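Local coordinates for protein beta-galactosidase (Bacteroides thetaiotaomicron, PDB 5MUJ) that probably acts as an arabinofuranosidase on side chain B of the plant pectin rhamnogalacturonan II and binds that glycan in its pocket, at residues V41-K46 against A360-K365; T75-N80 against R88-W93; W147-G152 against S208-D213; G280-M285 against A305-V310. All coordinates share one frame; numbering follows the deposited sequence.

Contact 1: V41-K46 against A360-K365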
loop_
_atom_site.group_PDB
_atom_site.type_symbol
_atom_site.label_atom_id
_atom_site.label_comp_id
_atom_site.label_asym_id
_atom_site.label_seq_id
_atom_site.Cartn_x
_atom_site.Cartn_y
_atom_site.Cartn_z
ATOM N N VAL A 41 7.082 -5.386 -16.291
ATOM C CA VAL A 41 6.361 -4.473 -15.368
ATOM C C VAL A 41 6.698 -2.990 -15.504
ATOM O O VAL A 41 6.045 -2.151 -14.886
ATOM C CB VAL A 41 6.525 -4.906 -13.889
ATOM C CG1 VAL A 41 6.158 -6.370 -13.748
ATOM C CG2 VAL A 41 7.933 -4.630 -13.414
ATOM N N LYS A 42 7.681 -2.644 -16.329
ATOM C CA LYS A 42 8.151 -1.264 -16.349
ATOM C C LYS A 42 7.110 -0.313 -16.934
ATOM O O LYS A 42 6.334 -0.701 -17.819
ATOM C CB LYS A 42 9.495 -1.112 -17.064
ATOM C CG LYS A 42 9.446 -1.474 -18.549
ATOM C CD LYS A 42 10.819 -1.409 -19.206
ATOM C CE LYS A 42 10.711 -1.386 -20.732
ATOM N NZ LYS A 42 12.036 -1.232 -21.380
ATOM N N THR A 43 7.168 0.921 -16.457
ATOM C CA THR A 43 6.305 2.013 -16.837
ATOM C C THR A 43 7.091 3.313 -16.972
ATOM O O THR A 43 7.152 4.115 -16.047
ATOM C CB THR A 43 5.191 2.185 -15.820
ATOM O OG1 THR A 43 5.773 2.388 -14.504
ATOM C CG2 THR A 43 4.279 1.001 -15.869
ATOM N N PRO A 44 7.738 3.523 -18.134
ATOM C CA PRO A 44 8.564 4.708 -18.342
ATOM C C PRO A 44 7.837 6.059 -18.459
ATOM O O PRO A 44 8.478 7.103 -18.280
ATOM C CB PRO A 44 9.259 4.399 -19.686
ATOM C CG PRO A 44 9.243 2.919 -19.791
ATOM C CD PRO A 44 7.917 2.547 -19.224
ATOM N N TYR A 45 6.528 6.018 -18.731
ATOM C CA TYR A 45 5.768 7.200 -19.259
ATOM C C TYR A 45 4.811 7.721 -18.164
ATOM O O TYR A 45 3.835 7.049 -17.779
ATOM C CB TYR A 45 5.006 6.893 -20.595
ATOM C CG TYR A 45 5.991 6.452 -21.640
ATOM C CD1 TYR A 45 6.886 7.369 -22.214
ATOM C CD2 TYR A 45 6.172 5.137 -21.918
ATOM C CE1 TYR A 45 7.861 6.960 -23.112
ATOM C CE2 TYR A 45 7.161 4.713 -22.799
ATOM C CZ TYR A 45 7.988 5.628 -23.408
ATOM O OH TYR A 45 8.984 5.210 -24.283
ATOM N N LYS A 46 5.085 8.910 -17.655
ATOM C CA LYS A 46 4.282 9.442 -16.521
ATOM C C LYS A 46 3.054 10.185 -17.035
ATOM O O LYS A 46 3.163 11.227 -17.679
ATOM C CB LYS A 46 5.137 10.348 -15.647
ATOM C CG LYS A 46 6.195 9.515 -14.918
ATOM C CD LYS A 46 6.935 10.254 -13.824
ATOM C CE LYS A 46 7.842 9.296 -13.099
ATOM N NZ LYS A 46 8.603 10.116 -12.121
ATOM N N ALA A 360 -0.524 9.519 -8.423
ATOM C CA ALA A 360 -0.210 9.659 -9.877
ATOM C C ALA A 360 -0.091 8.302 -10.552
ATOM O O ALA A 360 -0.135 7.244 -9.911
ATOM C CB ALA A 360 1.036 10.418 -10.083
ATOM N N ILE A 361 0.008 8.333 -11.881
ATOM C CA ILE A 361 0.107 7.127 -12.670
ATOM C C ILE A 361 1.260 7.166 -13.660
ATOM O O ILE A 361 1.472 8.186 -14.328
ATOM C CB ILE A 361 -1.164 6.921 -13.504
ATOM C CG1 ILE A 361 -2.370 7.303 -12.681
ATOM C CG2 ILE A 361 -1.273 5.479 -13.941
ATOM C CD1 ILE A 361 -3.660 7.110 -13.446
ATOM N N ALA A 362 1.945 6.039 -13.819
ATOM C CA ALA A 362 2.912 5.868 -14.905
ATOM C C ALA A 362 2.471 4.643 -15.746
ATOM O O ALA A 362 1.819 3.738 -15.238
ATOM C CB ALA A 362 4.326 5.704 -14.344
ATOM N N THR A 363 2.779 4.644 -17.054
ATOM C CA THR A 363 2.321 3.571 -17.939
ATOM C C THR A 363 3.438 3.020 -18.819
ATOM O O THR A 363 4.451 3.665 -19.009
ATOM C CB THR A 363 1.152 4.042 -18.826
ATOM O OG1 THR A 363 1.564 5.180 -19.577
ATOM C CG2 THR A 363 -0.068 4.386 -17.959
ATOM N N SER A 364 3.234 1.816 -19.323
ATOM C CA SER A 364 4.206 1.152 -20.194
ATOM C C SER A 364 4.294 1.744 -21.642
ATOM O O SER A 364 5.332 1.588 -22.289
ATOM C CB SER A 364 3.896 -0.321 -20.305
ATOM O OG SER A 364 2.549 -0.514 -20.669
ATOM N N LYS A 365 3.226 2.371 -22.151
ATOM C CA LYS A 365 3.367 3.238 -23.332
ATOM C C LYS A 365 2.661 4.557 -23.061
ATOM O O LYS A 365 1.824 4.624 -22.150
ATOM C CB LYS A 365 2.791 2.556 -24.576
ATOM C CG LYS A 365 1.274 2.371 -24.539
ATOM C CD LYS A 365 0.770 1.582 -25.742
ATOM C CE LYS A 365 -0.739 1.694 -25.920
ATOM N NZ LYS A 365 -1.142 1.194 -27.267
#

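Contact 2: T75-N80 against R88-W93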
loop_
_atom_site.group_PDB
_atom_site.type_symbol
_atom_site.label_atom_id
_atom_site.label_comp_id
_atom_site.label_asym_id
_atom_site.label_seq_id
_atom_site.Cartn_x
_atom_site.Cartn_y
_atom_site.Cartn_z
ATOM N N THR A 75 -9.600 2.661 -3.848
ATOM C CA THR A 75 -9.636 3.216 -2.464
ATOM C C THR A 75 -8.350 3.981 -2.235
ATOM O O THR A 75 -7.355 3.698 -2.858
ATOM C CB THR A 75 -9.816 2.191 -1.288
ATOM O OG1 THR A 75 -8.822 1.147 -1.351
ATOM C CG2 THR A 75 -11.148 1.594 -1.255
ATOM N N TYR A 76 -8.446 5.022 -1.424
ATOM C CA TYR A 76 -7.291 5.839 -1.035
ATOM C C TYR A 76 -7.501 6.490 0.343
ATOM O O TYR A 76 -8.611 6.543 0.851
ATOM C CB TYR A 76 -6.935 6.861 -2.109
ATOM C CG TYR A 76 -8.006 7.911 -2.373
ATOM C CD1 TYR A 76 -8.024 9.108 -1.660
ATOM C CD2 TYR A 76 -8.975 7.726 -3.386
ATOM C CE1 TYR A 76 -8.998 10.071 -1.865
ATOM C CE2 TYR A 76 -9.956 8.703 -3.618
ATOM C CZ TYR A 76 -9.933 9.881 -2.908
ATOM O OH TYR A 76 -10.879 10.853 -3.118
ATOM N N VAL A 77 -6.402 6.917 0.961
ATOM C CA VAL A 77 -6.507 7.556 2.248
ATOM C C VAL A 77 -6.317 9.069 2.084
ATOM O O VAL A 77 -5.598 9.544 1.187
ATOM C CB VAL A 77 -5.517 6.960 3.291
ATOM C CG1 VAL A 77 -5.750 5.449 3.364
ATOM C CG2 VAL A 77 -4.058 7.327 2.979
ATOM N N VAL A 78 -7.002 9.806 2.929
ATOM C CA VAL A 78 -6.895 11.227 3.022
ATOM C C VAL A 78 -6.439 11.578 4.472
ATOM O O VAL A 78 -7.017 11.115 5.476
ATOM C CB VAL A 78 -8.247 11.908 2.750
ATOM C CG1 VAL A 78 -8.192 13.387 3.074
ATOM C CG2 VAL A 78 -8.689 11.700 1.287
ATOM N N TYR A 79 -5.437 12.419 4.561
ATOM C CA TYR A 79 -5.022 13.062 5.830
ATOM C C TYR A 79 -5.420 14.521 5.713
ATOM O O TYR A 79 -5.111 15.150 4.682
ATOM C CB TYR A 79 -3.510 12.929 6.035
ATOM C CG TYR A 79 -2.996 13.802 7.152
ATOM C CD1 TYR A 79 -3.262 13.480 8.487
ATOM C CD2 TYR A 79 -2.273 14.944 6.893
ATOM C CE1 TYR A 79 -2.837 14.296 9.507
ATOM C CE2 TYR A 79 -1.816 15.757 7.919
ATOM C CZ TYR A 79 -2.107 15.423 9.232
ATOM O OH TYR A 79 -1.663 16.178 10.292
ATOM N N ASN A 80 -6.151 15.040 6.694
ATOM C CA ASN A 80 -6.798 16.361 6.563
ATOM C C ASN A 80 -6.043 17.460 7.282
ATOM O O ASN A 80 -6.617 18.252 8.043
ATOM C CB ASN A 80 -8.262 16.319 6.998
ATOM C CG ASN A 80 -8.429 15.948 8.460
ATOM O OD1 ASN A 80 -7.527 15.378 9.082
ATOM N ND2 ASN A 80 -9.591 16.230 9.002
ATOM N N ARG A 88 -6.543 15.575 11.826
ATOM C CA ARG A 88 -7.073 14.597 12.754
ATOM C C ARG A 88 -6.458 13.207 12.516
ATOM O O ARG A 88 -6.184 12.471 13.481
ATOM C CB ARG A 88 -8.587 14.512 12.630
ATOM C CG ARG A 88 -9.221 13.483 13.547
ATOM C CD ARG A 88 -10.729 13.563 13.568
ATOM N NE ARG A 88 -11.298 12.553 14.465
ATOM C CZ ARG A 88 -12.596 12.384 14.726
ATOM N NH1 ARG A 88 -13.512 13.153 14.126
ATOM N NH2 ARG A 88 -12.987 11.423 15.572
ATOM N N GLY A 89 -6.270 12.855 11.244
ATOM C CA GLY A 89 -5.788 11.546 10.854
ATOM C C GLY A 89 -6.376 11.057 9.537
ATOM O O GLY A 89 -6.983 11.818 8.815
ATOM N N TYR A 90 -6.158 9.793 9.235
ATOM C CA TYR A 90 -6.670 9.135 8.059
ATOM C C TYR A 90 -8.162 8.828 8.050
ATOM O O TYR A 90 -8.711 8.337 9.050
ATOM C CB TYR A 90 -5.915 7.837 7.827
ATOM C CG TYR A 90 -4.504 7.929 7.273
ATOM C CD1 TYR A 90 -4.132 8.930 6.373
ATOM C CD2 TYR A 90 -3.563 6.960 7.594
ATOM C CE1 TYR A 90 -2.860 8.983 5.824
ATOM C CE2 TYR A 90 -2.275 7.017 7.089
ATOM C CZ TYR A 90 -1.922 8.026 6.198
ATOM O OH TYR A 90 -0.669 8.070 5.667
ATOM N N GLU A 91 -8.809 9.128 6.896
ATOM C CA GLU A 91 -10.033 8.440 6.439
ATOM C C GLU A 91 -9.793 7.775 5.087
ATOM O O GLU A 91 -8.834 8.098 4.403
ATOM C CB GLU A 91 -11.257 9.388 6.363
ATOM C CG GLU A 91 -11.659 9.991 7.698
ATOM C CD GLU A 91 -12.888 10.841 7.631
ATOM O OE1 GLU A 91 -12.891 11.851 6.859
ATOM O OE2 GLU A 91 -13.856 10.464 8.305
ATOM N N THR A 92 -10.648 6.819 4.751
ATOM C CA THR A 92 -10.520 6.100 3.518
ATOM C C THR A 92 -11.727 6.488 2.658
ATOM O O THR A 92 -12.890 6.481 3.086
ATOM C CB THR A 92 -10.471 4.611 3.730
ATOM O OG1 THR A 92 -9.448 4.306 4.691
ATOM C CG2 THR A 92 -10.173 3.847 2.435
ATOM N N TRP A 93 -11.376 6.804 1.414
ATOM C CA TRP A 93 -12.328 7.218 0.371
ATOM C C TRP A 93 -12.239 6.211 -0.790
ATOM O O TRP A 93 -11.304 5.419 -0.944
ATOM C CB TRP A 93 -11.988 8.639 -0.117
ATOM C CG TRP A 93 -12.138 9.716 0.882
ATOM C CD1 TRP A 93 -11.394 9.883 2.032
ATOM C CD2 TRP A 93 -13.058 10.796 0.864
ATOM N NE1 TRP A 93 -11.805 10.993 2.733
ATOM C CE2 TRP A 93 -12.833 11.581 2.037
ATOM C CE3 TRP A 93 -14.067 11.180 -0.024
ATOM C CZ2 TRP A 93 -13.578 12.716 2.328
ATOM C CZ3 TRP A 93 -14.814 12.283 0.274
ATOM C CH2 TRP A 93 -14.562 13.070 1.400
#

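Contact 3: W147-G152 against S208-D213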
loop_
_atom_site.group_PDB
_atom_site.type_symbol
_atom_site.label_atom_id
_atom_site.label_comp_id
_atom_site.label_asym_id
_atom_site.label_seq_id
_atom_site.Cartn_x
_atom_site.Cartn_y
_atom_site.Cartn_z
ATOM N N TRP A 147 -13.613 -7.966 2.159
ATOM C CA TRP A 147 -12.795 -7.694 3.364
ATOM C C TRP A 147 -11.753 -6.621 3.085
ATOM O O TRP A 147 -11.420 -6.344 1.934
ATOM C CB TRP A 147 -12.129 -8.980 3.828
ATOM C CG TRP A 147 -13.091 -10.017 4.181
ATOM C CD1 TRP A 147 -13.741 -10.878 3.335
ATOM C CD2 TRP A 147 -13.548 -10.316 5.486
ATOM N NE1 TRP A 147 -14.587 -11.691 4.050
ATOM C CE2 TRP A 147 -14.478 -11.370 5.376
ATOM C CE3 TRP A 147 -13.271 -9.787 6.740
ATOM C CZ2 TRP A 147 -15.120 -11.915 6.483
ATOM C CZ3 TRP A 147 -13.911 -10.339 7.857
ATOM C CH2 TRP A 147 -14.819 -11.392 7.714
HETATM N N MSE A 148 -11.259 -6.022 4.153
HETATM C CA MSE A 148 -10.287 -4.931 4.117
HETATM C C MSE A 148 -9.525 -4.931 5.412
HETATM O O MSE A 148 -10.102 -5.214 6.460
HETATM C CB MSE A 148 -11.074 -3.638 3.988
HETATM C CG MSE A 148 -10.264 -2.360 4.080
HETATM SE SE MSE A 148 -11.450 -0.806 4.139
HETATM C CE MSE A 148 -10.968 -0.396 2.296
ATOM N N THR A 149 -8.238 -4.646 5.355
ATOM C CA THR A 149 -7.474 -4.329 6.558
ATOM C C THR A 149 -7.121 -2.870 6.523
ATOM O O THR A 149 -7.138 -2.240 5.492
ATOM C CB THR A 149 -6.189 -5.150 6.723
ATOM O OG1 THR A 149 -5.313 -4.883 5.617
ATOM C CG2 THR A 149 -6.529 -6.643 6.845
ATOM N N TYR A 150 -6.751 -2.329 7.672
ATOM C CA TYR A 150 -6.494 -0.900 7.806
ATOM C C TYR A 150 -5.485 -0.498 8.893
ATOM O O TYR A 150 -5.230 -1.250 9.888
ATOM C CB TYR A 150 -7.809 -0.114 7.940
ATOM C CG TYR A 150 -8.632 -0.367 9.192
ATOM C CD1 TYR A 150 -8.466 0.419 10.340
ATOM C CD2 TYR A 150 -9.623 -1.329 9.207
ATOM C CE1 TYR A 150 -9.262 0.219 11.473
ATOM C CE2 TYR A 150 -10.426 -1.545 10.338
ATOM C CZ TYR A 150 -10.252 -0.768 11.461
ATOM O OH TYR A 150 -11.088 -1.012 12.551
ATOM N N ILE A 151 -4.873 0.661 8.677
ATOM C CA ILE A 151 -4.100 1.399 9.701
ATOM C C ILE A 151 -5.133 2.025 10.640
ATOM O O ILE A 151 -5.960 2.861 10.190
ATOM C CB ILE A 151 -3.216 2.489 9.043
ATOM C CG1 ILE A 151 -2.059 1.847 8.278
ATOM C CG2 ILE A 151 -2.801 3.562 10.043
ATOM C CD1 ILE A 151 -1.264 2.799 7.414
ATOM N N GLY A 152 -5.114 1.631 11.922
ATOM C CA GLY A 152 -6.027 2.174 12.902
ATOM C C GLY A 152 -5.299 2.741 14.101
ATOM O O GLY A 152 -4.214 2.268 14.427
ATOM N N SER A 208 -0.926 -3.010 5.618
ATOM C CA SER A 208 -1.107 -4.448 5.514
ATOM C C SER A 208 -1.938 -4.788 4.283
ATOM O O SER A 208 -2.699 -3.949 3.801
ATOM C CB SER A 208 -1.875 -4.967 6.741
ATOM O OG SER A 208 -3.167 -4.347 6.786
ATOM N N THR A 209 -1.800 -6.002 3.773
ATOM C CA THR A 209 -2.702 -6.522 2.710
ATOM C C THR A 209 -2.804 -8.006 2.944
ATOM O O THR A 209 -1.777 -8.655 3.216
ATOM C CB THR A 209 -2.195 -6.224 1.288
ATOM O OG1 THR A 209 -2.305 -4.825 1.042
ATOM C CG2 THR A 209 -3.008 -6.956 0.269
ATOM N N VAL A 210 -4.014 -8.528 2.975
ATOM C CA VAL A 210 -4.254 -9.961 3.163
ATOM C C VAL A 210 -4.587 -10.613 1.834
ATOM O O VAL A 210 -5.466 -10.133 1.087
ATOM C CB VAL A 210 -5.396 -10.202 4.180
ATOM C CG1 VAL A 210 -5.756 -11.688 4.287
ATOM C CG2 VAL A 210 -5.011 -9.599 5.524
ATOM N N TYR A 211 -3.897 -11.706 1.538
ATOM C CA TYR A 211 -4.082 -12.499 0.318
ATOM C C TYR A 211 -4.764 -13.830 0.632
ATOM O O TYR A 211 -4.531 -14.386 1.699
ATOM C CB TYR A 211 -2.706 -12.730 -0.332
ATOM C CG TYR A 211 -2.035 -11.431 -0.743
ATOM C CD1 TYR A 211 -2.476 -10.747 -1.896
ATOM C CD2 TYR A 211 -1.000 -10.870 -0.013
ATOM C CE1 TYR A 211 -1.908 -9.542 -2.270
ATOM C CE2 TYR A 211 -0.427 -9.660 -0.376
ATOM C CZ TYR A 211 -0.874 -8.998 -1.517
ATOM O OH TYR A 211 -0.279 -7.802 -1.850
ATOM N N TRP A 212 -5.607 -14.328 -0.289
ATOM C CA TRP A 212 -6.139 -15.691 -0.227
ATOM C C TRP A 212 -5.145 -16.598 -0.963
ATOM O O TRP A 212 -4.960 -16.462 -2.150
ATOM C CB TRP A 212 -7.539 -15.814 -0.872
ATOM C CG TRP A 212 -8.018 -17.234 -0.938
ATOM C CD1 TRP A 212 -8.090 -18.123 0.096
ATOM C CD2 TRP A 212 -8.466 -17.941 -2.104
ATOM N NE1 TRP A 212 -8.561 -19.333 -0.351
ATOM C CE2 TRP A 212 -8.799 -19.251 -1.699
ATOM C CE3 TRP A 212 -8.615 -17.593 -3.455
ATOM C CZ2 TRP A 212 -9.282 -20.221 -2.601
ATOM C CZ3 TRP A 212 -9.096 -18.554 -4.351
ATOM C CH2 TRP A 212 -9.420 -19.852 -3.917
ATOM N N ASP A 213 -4.446 -17.469 -0.236
ATOM C CA ASP A 213 -3.506 -18.418 -0.820
ATOM C C ASP A 213 -4.200 -19.768 -0.915
ATOM O O ASP A 213 -4.262 -20.501 0.052
ATOM C CB ASP A 213 -2.230 -18.507 0.034
ATOM C CG ASP A 213 -1.199 -19.472 -0.545
ATOM O OD1 ASP A 213 -1.400 -19.996 -1.678
ATOM O OD2 ASP A 213 -0.199 -19.734 0.146
HETATM O O HOH W 1 -5.912 -6.227 3.127
#

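Contact 4: G280-M285 against A305-V310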
loop_
_atom_site.group_PDB
_atom_site.type_symbol
_atom_site.label_atom_id
_atom_site.label_comp_id
_atom_site.label_asym_id
_atom_site.label_seq_id
_atom_site.Cartn_x
_atom_site.Cartn_y
_atom_site.Cartn_z
ATOM N N GLY A 280 2.918 -16.334 -13.401
ATOM C CA GLY A 280 3.321 -17.678 -13.756
ATOM C C GLY A 280 3.551 -18.457 -12.486
ATOM O O GLY A 280 2.655 -18.546 -11.640
ATOM N N ASP A 281 4.759 -18.999 -12.348
ATOM C CA ASP A 281 5.174 -19.688 -11.119
ATOM C C ASP A 281 5.914 -18.784 -10.128
ATOM O O ASP A 281 6.346 -19.263 -9.076
ATOM C CB ASP A 281 5.994 -20.960 -11.441
ATOM C CG ASP A 281 7.283 -20.683 -12.241
ATOM O OD1 ASP A 281 7.597 -19.515 -12.565
ATOM O OD2 ASP A 281 7.986 -21.665 -12.567
ATOM N N VAL A 282 6.063 -17.496 -10.433
ATOM C CA VAL A 282 6.776 -16.568 -9.551
ATOM C C VAL A 282 5.876 -15.458 -8.962
ATOM O O VAL A 282 4.953 -14.977 -9.611
ATOM C CB VAL A 282 8.050 -15.992 -10.232
ATOM C CG1 VAL A 282 7.712 -14.869 -11.201
ATOM C CG2 VAL A 282 9.092 -15.527 -9.198
ATOM N N TYR A 283 6.146 -15.094 -7.707
ATOM C CA TYR A 283 5.514 -13.951 -7.048
ATOM C C TYR A 283 6.405 -12.751 -7.235
ATOM O O TYR A 283 7.632 -12.863 -7.085
ATOM C CB TYR A 283 5.325 -14.191 -5.534
ATOM C CG TYR A 283 4.390 -15.325 -5.223
ATOM C CD1 TYR A 283 2.997 -15.157 -5.302
ATOM C CD2 TYR A 283 4.880 -16.572 -4.840
ATOM C CE1 TYR A 283 2.140 -16.198 -4.998
ATOM C CE2 TYR A 283 4.024 -17.616 -4.583
ATOM C CZ TYR A 283 2.661 -17.422 -4.661
ATOM O OH TYR A 283 1.828 -18.473 -4.381
ATOM N N VAL A 284 5.788 -11.613 -7.576
ATOM C CA VAL A 284 6.468 -10.351 -7.695
ATOM C C VAL A 284 5.956 -9.402 -6.627
ATOM O O VAL A 284 4.750 -9.178 -6.524
ATOM C CB VAL A 284 6.219 -9.745 -9.094
ATOM C CG1 VAL A 284 6.910 -8.384 -9.219
ATOM C CG2 VAL A 284 6.725 -10.727 -10.121
HETATM N N MSE A 285 6.862 -8.866 -5.814
HETATM C CA MSE A 285 6.507 -7.901 -4.824
HETATM C C MSE A 285 6.932 -6.564 -5.336
HETATM O O MSE A 285 8.126 -6.284 -5.460
HETATM C CB MSE A 285 7.234 -8.175 -3.496
HETATM C CG MSE A 285 6.857 -7.164 -2.435
HETATM SE SE MSE A 285 8.156 -7.157 -0.983
HETATM C CE MSE A 285 7.608 -8.837 -0.152
ATOM N N ALA A 305 11.293 -10.578 -6.182
ATOM C CA ALA A 305 10.546 -11.759 -6.597
ATOM C C ALA A 305 10.919 -12.989 -5.751
ATOM O O ALA A 305 11.989 -13.008 -5.132
ATOM C CB ALA A 305 10.704 -12.030 -8.108
ATOM N N SER A 306 10.009 -13.954 -5.702
ATOM C CA SER A 306 10.144 -15.137 -4.830
ATOM C C SER A 306 9.313 -16.293 -5.351
ATOM O O SER A 306 8.257 -16.083 -5.950
ATOM C CB SER A 306 9.698 -14.803 -3.403
ATOM O OG SER A 306 9.771 -15.952 -2.621
ATOM N N TYR A 307 9.785 -17.523 -5.148
ATOM C CA TYR A 307 8.983 -18.722 -5.488
ATOM C C TYR A 307 8.168 -19.232 -4.290
ATOM O O TYR A 307 7.162 -19.951 -4.481
ATOM C CB TYR A 307 9.857 -19.856 -6.023
ATOM C CG TYR A 307 10.478 -19.538 -7.349
ATOM C CD1 TYR A 307 9.704 -19.561 -8.516
ATOM C CD2 TYR A 307 11.833 -19.216 -7.457
ATOM C CE1 TYR A 307 10.262 -19.262 -9.751
ATOM C CE2 TYR A 307 12.394 -18.904 -8.686
ATOM C CZ TYR A 307 11.606 -18.933 -9.832
ATOM O OH TYR A 307 12.139 -18.635 -11.077
ATOM N N ASP A 308 8.580 -18.820 -3.085
ATOM C CA ASP A 308 8.077 -19.397 -1.820
ATOM C C ASP A 308 7.475 -18.412 -0.788
ATOM O O ASP A 308 7.184 -18.808 0.341
ATOM C CB ASP A 308 9.198 -20.217 -1.169
ATOM C CG ASP A 308 10.359 -19.372 -0.669
ATOM O OD1 ASP A 308 10.219 -18.147 -0.480
ATOM O OD2 ASP A 308 11.439 -19.956 -0.449
ATOM N N LEU A 309 7.304 -17.151 -1.182
ATOM C CA LEU A 309 6.771 -16.067 -0.350
ATOM C C LEU A 309 7.657 -15.586 0.791
ATOM O O LEU A 309 7.341 -14.567 1.384
ATOM C CB LEU A 309 5.358 -16.370 0.174
ATOM C CG LEU A 309 4.278 -16.503 -0.899
ATOM C CD1 LEU A 309 2.982 -17.019 -0.276
ATOM C CD2 LEU A 309 4.007 -15.164 -1.567
ATOM N N VAL A 310 8.789 -16.256 1.050
ATOM C CA VAL A 310 9.627 -15.959 2.216
ATOM C C VAL A 310 11.024 -15.424 1.853
ATOM O O VAL A 310 11.513 -14.504 2.487
ATOM C CB VAL A 310 9.742 -17.212 3.097
ATOM C CG1 VAL A 310 10.835 -17.035 4.136
ATOM C CG2 VAL A 310 8.386 -17.495 3.753
HETATM O O HOH W 2 10.140 -18.414 -13.105
HETATM O O HOH W 3 5.378 -20.435 -6.974
#

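Contact 1: V41-K46 against A360-K365
Thr-43 has its OG1 tucked between its own N and carbonyl carbon (chi1 57°) and its CG2 anti to the carbonyl carbon. This turns the two branches onto different partners. Thr-43 OG1 lies 3.6 Å from Ala-362 CB, and Thr-43 CG2 lies 3.7 Å from Ser-364 N. At Tyr-45 the ring carbon CG is also anti to the carbonyl carbon (chi1 -59°), and the ring swings over to the end of the opposite strand. The ring edge meets Ser-364 O, 3.7 Å from Tyr-45 CE2, while Pro-44 CB covers part of one face. The backbones pair at Tyr-45 and Thr-363. Thr-363 N gives a tight bond of 2.7 Å to Tyr-45 O. Tyr-45 N returns one to Thr-363 O at 3.2 Å, in the carbonyl plane. Thr-363 OG1 turns back on its own segment and donates to Lys-365 O at 2.6 Å, from above the carbonyl plane. That bond spans the residues just after the strand ends at Thr-363. Lys-46 lies on the same side of the sheet as Ala-362, and its NZ runs on to a salt bridge with Asp-328. The two segments come from the N-terminal and C-terminal ends of the chain. Strand 45-51 is the outermost strand beside 357-363. This is the "velcro" closure of a beta-propeller, here with five four-stranded blades.

Contact 2: T75-N80 against R88-W93
The ring of Tyr-76 carries Trp-93 CB over one face, 3.9 Å from the ring centroid. The two strands form an antiparallel beta hairpin, the second and third strands of a propeller blade. The indole of Trp-93 lies beyond, slid aside, with its five-membered ring only 13° from the phenol plane of Tyr-76, and the two rings barely overlap. Val-78 CG2 sits over one face of the indole, 3.3 Å from Trp-93 CD1. On the other side of the sheet the ring of Tyr-90 has Val-77 CG2 over one face, 3.5 Å from Tyr-90 CE1, and Val-78 O near its edge. Tyr-76 and Trp-93 are a hydrogen-bonded pair, and Val-78 and Glu-91 are another. Trp-93 N lies 2.8 Å from Tyr-76 O, nearly in line with the C=O. Val-78 N reaches Glu-91 O at 2.9 Å. The side chain of Tyr-90 lies about 5 Å from a bound rhamnose, and its OH is hydrogen-bonded to Glu-159. Just after strand 71-79, Asn-80 has its CG set between its own N and carbonyl carbon (chi1 62°). This turns the amide toward the backbone of Arg-88. There Asn-80 OD1 accepts Arg-88 N at 2.9 Å, with a bent N-H angle of 141°.

Contact 3: W147-G152 against S208-D213
Thr-149 and Ser-208 face each other hydroxyl to hydroxyl, and Val-210 stands beside them. Both hydroxyls lie between their own backbone N and carbonyl carbon (chi1 62° for Thr-149 and 61° for Ser-208). On strands that face each other here, this brings Thr-149 OG1 and Ser-208 OG together in a short hydrogen bond of 2.5 Å, which either could donate. The methyl of Thr-149 goes elsewhere: Thr-149 CG2 touches Val-210 CG2 at 3.6 Å, and the two side chains cross at about a right angle. A water oxygen lies 2.9 Å from Thr-149 OG1 and accepts from Val-210 N at 3.0 Å. A valine in place of Thr-149 is likely to leave Ser-208 OG and this water without their shared hydroxyl partner. The strands run nearly antiparallel but belong to neighbouring propeller blades. Their axes stay 6.6 Å apart at closest, and no backbone bond links them. Strand 146-153 is the second strand of its blade and 204-212 the first of the next. Ser-208 also packs on Val-167 of strand 166-172 and Met-224 of strand 222-231. The touching residues are buried, so the polar joint between the blades probably depends on how these two hydroxyls are turned.

Contact 4: G280-M285 against A305-V310
Ser-306 OG is held by several groups at once. It accepts Asp-308 N at 3.1 Å, which makes an ST turn, and a weak bond from Leu-309 N. It also bonds to Asn-311 O. The same residue pairs by its backbone with Tyr-283. Tyr-283 N meets Ser-306 O at 2.9 Å, nearly end-on to the carbonyl, and Ser-306 N returns a bond to Tyr-283 O. The turn sends Leu-309 back over the Tyr-283 ring. Leu-309 CD2 lies above the centre of the Tyr-283 ring, 3.6 Å from its centroid and 10° off the normal, a well-formed CH-pi contact. Tyr-307 O sits in plane at the edge of the same ring. The strands are an antiparallel hairpin, the second and third strands of a propeller blade. Replacing Tyr-283 by an alanine would probably open a gap under Leu-309 and leave its CD2 without the ring face it packs on. At the start of strand 282-290, Val-282 CG2 is trans to its own N, which carries it over one face of the Tyr-307 ring, 4.2 Å from the centroid. Asp-281 meets that ring at its edge, with the carboxylate plane almost at right angles to it. One water joins Asp-281 OD1 to Tyr-307 OH. A second bridges Asp-281 O and Tyr-307 O. Further along, Asp-308 OD1 accepts Val-310 N at 2.8 Å in an Asx turn.

How the contacts relate
Contact 1 joins the two ends of the chain and closes the propeller ring, so the other three contacts are nested inside its loop. Contacts 2 and 4 are hairpins within two blades. Their centres are 31 Å apart, on opposite sides of the chain's centre. Contact 3 joins two blades between them and touches both. Thr-75 CG2 meets CE of the selenomethionine Met-148 at 4.1 Å, Tyr-90 CD2 meets Ile-151 CG2 at 4.3 Å, and Asp-213 OD2 lies 4.2 Å from Leu-309 CD1. Contacts 1 and 4 come within about 5 Å at their nearest atoms without touching. The Tyr-90 side chain of contact 2 is also about 8 Å from a bound arabinopyranose. In contact 3 the Ser-208 side chain stays about 13 Å from a rhamnose.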